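Local coordinates for uncharacterized protein (Parabacteroides distasonis, PDB 3LM3) that is of unknown function but is probably a carbohydrate-active enzyme, related to glycoside hydrolases and deacetylases, at residues A[89-92]-A[93-97]. Numbering follows the deposited sequence. Where two conformers were deposited one is given.
Sequences REIR and DYVVE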
loop_
_atom_site.group_PDB
_atom_site.type_symbol
_atom_site.label_atom_id
_atom_site.label_comp_id
_atom_site.label_asym_id
_atom_site.label_seq_id
_atom_site.Cartn_x
_atom_site.Cartn_y
_atom_site.Cartn_z
ATOM N N ARG A 89 -10.683 -3.184 25.246
ATOM C CA ARG A 89 -12.028 -3.771 25.193
ATOM C C ARG A 89 -13.030 -2.769 24.593
ATOM O O ARG A 89 -13.827 -3.134 23.711
ATOM C CB ARG A 89 -12.485 -4.238 26.571
ATOM C CG ARG A 89 -13.850 -4.901 26.566
ATOM C CD ARG A 89 -14.087 -5.696 27.854
ATOM N NE ARG A 89 -13.511 -5.032 29.033
ATOM C CZ ARG A 89 -13.948 -3.880 29.533
ATOM N NH1 ARG A 89 -14.966 -3.243 28.954
ATOM N NH2 ARG A 89 -13.367 -3.359 30.610
ATOM N N GLU A 90 -12.974 -1.522 25.056
ATOM C CA GLU A 90 -13.848 -0.453 24.562
ATOM C C GLU A 90 -13.635 -0.180 23.083
ATOM O O GLU A 90 -14.585 0.020 22.318
ATOM C CB GLU A 90 -13.643 0.853 25.345
ATOM C CG GLU A 90 -14.136 0.821 26.783
ATOM C CD GLU A 90 -13.834 2.118 27.543
ATOM O OE1 GLU A 90 -12.865 2.857 27.221
ATOM O OE2 GLU A 90 -14.564 2.398 28.497
ATOM N N ILE A 91 -12.381 -0.166 22.655
ATOM C CA ILE A 91 -12.082 0.032 21.246
ATOM C C ILE A 91 -12.625 -1.123 20.411
ATOM O O ILE A 91 -13.225 -0.888 19.346
ATOM C CB ILE A 91 -10.559 0.231 21.002
ATOM C CG1 ILE A 91 -10.147 1.591 21.543
ATOM C CG2 ILE A 91 -10.240 0.110 19.530
ATOM C CD1 ILE A 91 -8.602 1.726 21.733
ATOM N N ARG A 92 -12.427 -2.366 20.840
ATOM C CA ARG A 92 -12.976 -3.482 20.096
ATOM C C ARG A 92 -14.519 -3.372 19.998
ATOM O O ARG A 92 -15.091 -3.587 18.929
ATOM C CB ARG A 92 -12.572 -4.843 20.681
ATOM C CG ARG A 92 -11.085 -5.205 20.453
ATOM C CD ARG A 92 -10.755 -6.620 20.845
ATOM N NE ARG A 92 -11.023 -6.887 22.242
ATOM C CZ ARG A 92 -10.149 -6.727 23.241
ATOM N NH1 ARG A 92 -8.915 -6.280 23.031
ATOM N NH2 ARG A 92 -10.523 -7.004 24.462
ATOM N N ASP A 93 -15.192 -3.040 21.093
ATOM C CA ASP A 93 -16.651 -2.933 21.090
ATOM C C ASP A 93 -17.092 -1.855 20.101
ATOM O O ASP A 93 -18.042 -2.057 19.347
ATOM C CB ASP A 93 -17.212 -2.615 22.488
ATOM C CG ASP A 93 -17.128 -3.779 23.467
ATOM O OD1 ASP A 93 -16.863 -4.934 23.081
ATOM O OD2 ASP A 93 -17.358 -3.505 24.660
ATOM N N TYR A 94 -16.384 -0.732 20.077
ATOM C CA TYR A 94 -16.729 0.354 19.172
ATOM C C TYR A 94 -16.522 -0.052 17.723
ATOM O O TYR A 94 -17.340 0.229 16.844
ATOM C CB TYR A 94 -15.878 1.592 19.492
ATOM C CG TYR A 94 -16.033 2.715 18.486
ATOM C CD1 TYR A 94 -17.179 3.483 18.460
ATOM C CD2 TYR A 94 -15.073 2.974 17.544
ATOM C CE1 TYR A 94 -17.339 4.488 17.534
ATOM C CE2 TYR A 94 -15.224 3.980 16.632
ATOM C CZ TYR A 94 -16.363 4.723 16.623
ATOM O OH TYR A 94 -16.531 5.729 15.684
ATOM N N VAL A 95 -15.433 -0.738 17.449
ATOM C CA VAL A 95 -15.163 -1.197 16.106
ATOM C C VAL A 95 -16.230 -2.206 15.623
ATOM O O VAL A 95 -16.657 -2.185 14.463
ATOM C CB VAL A 95 -13.732 -1.779 16.003
ATOM C CG1 VAL A 95 -13.587 -2.580 14.751
ATOM C CG2 VAL A 95 -12.711 -0.634 16.039
ATOM N N VAL A 96 -16.714 -3.076 16.520
ATOM C CA VAL A 96 -17.815 -3.976 16.161
ATOM C C VAL A 96 -19.090 -3.170 15.814
ATOM O O VAL A 96 -19.785 -3.461 14.830
ATOM C CB VAL A 96 -18.090 -4.990 17.256
ATOM C CG1 VAL A 96 -19.370 -5.800 16.935
ATOM C CG2 VAL A 96 -16.888 -5.951 17.426
ATOM N N GLU A 97 -19.382 -2.148 16.607
ATOM C CA GLU A 97 -20.501 -1.228 16.322
ATOM C C GLU A 97 -20.315 -0.610 14.948
ATOM O O GLU A 97 -21.273 -0.423 14.223
ATOM C CB GLU A 97 -20.591 -0.150 17.389
ATOM C CG GLU A 97 -21.087 -0.642 18.752
ATOM C CD GLU A 97 -20.849 0.307 19.945
ATOM O OE1 GLU A 97 -20.270 1.399 19.815
ATOM O OE2 GLU A 97 -21.249 -0.071 21.071
HETATM O O HOH W 1 -17.065 -4.413 27.182
#
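Val95 sets its CG2 methyl against the oxygen end of the Ile91 carbonyl, 3.4 Å from Ile91 O, one turn back in the alpha-helix 86-102. The same methyl meets Ile91 CG2 at 4.3 Å, an i to i+4 apolar pair on the buried flank of the helix, where Val95 also touches Trp74 and Phe76 of strand 73-76 and Met137 of helix 120-138. Regular alpha-helical bonding is evident from four successive i+4 to i links: the amides of Asp93, Tyr94, Val95 and Val96 donate to the carbonyls of Arg89, Glu90, Ile91 and Arg92, with N-H...O angles of 157° to 162°. On the exposed flank, in the conformer described here, one of two deposited for Arg89, a water tentatively bridges Arg89 and Asp93, since Arg89 NH1 and Asp93 OD2 stand 4.9 Å apart. The water accepts from Arg89 NH1 at 3.0 Å and donates to Asp93 OD2 at 2.7 Å. A bend in the Arg89 side chain brings NH1 to the water. Tyr94 extends to helix 53-64, where it packs on Leu53, Arg57 and Arg60. Arg92 folds back along its own helix, bent at chi3 (-60°); its NH1 donates to the carbonyls of Ala80 and Asp83, tying the helix to the chain just before it, while Arg89 CA lies 3.6 Å from the plane of the Arg92 guanidinium, nearer its margin than its centre.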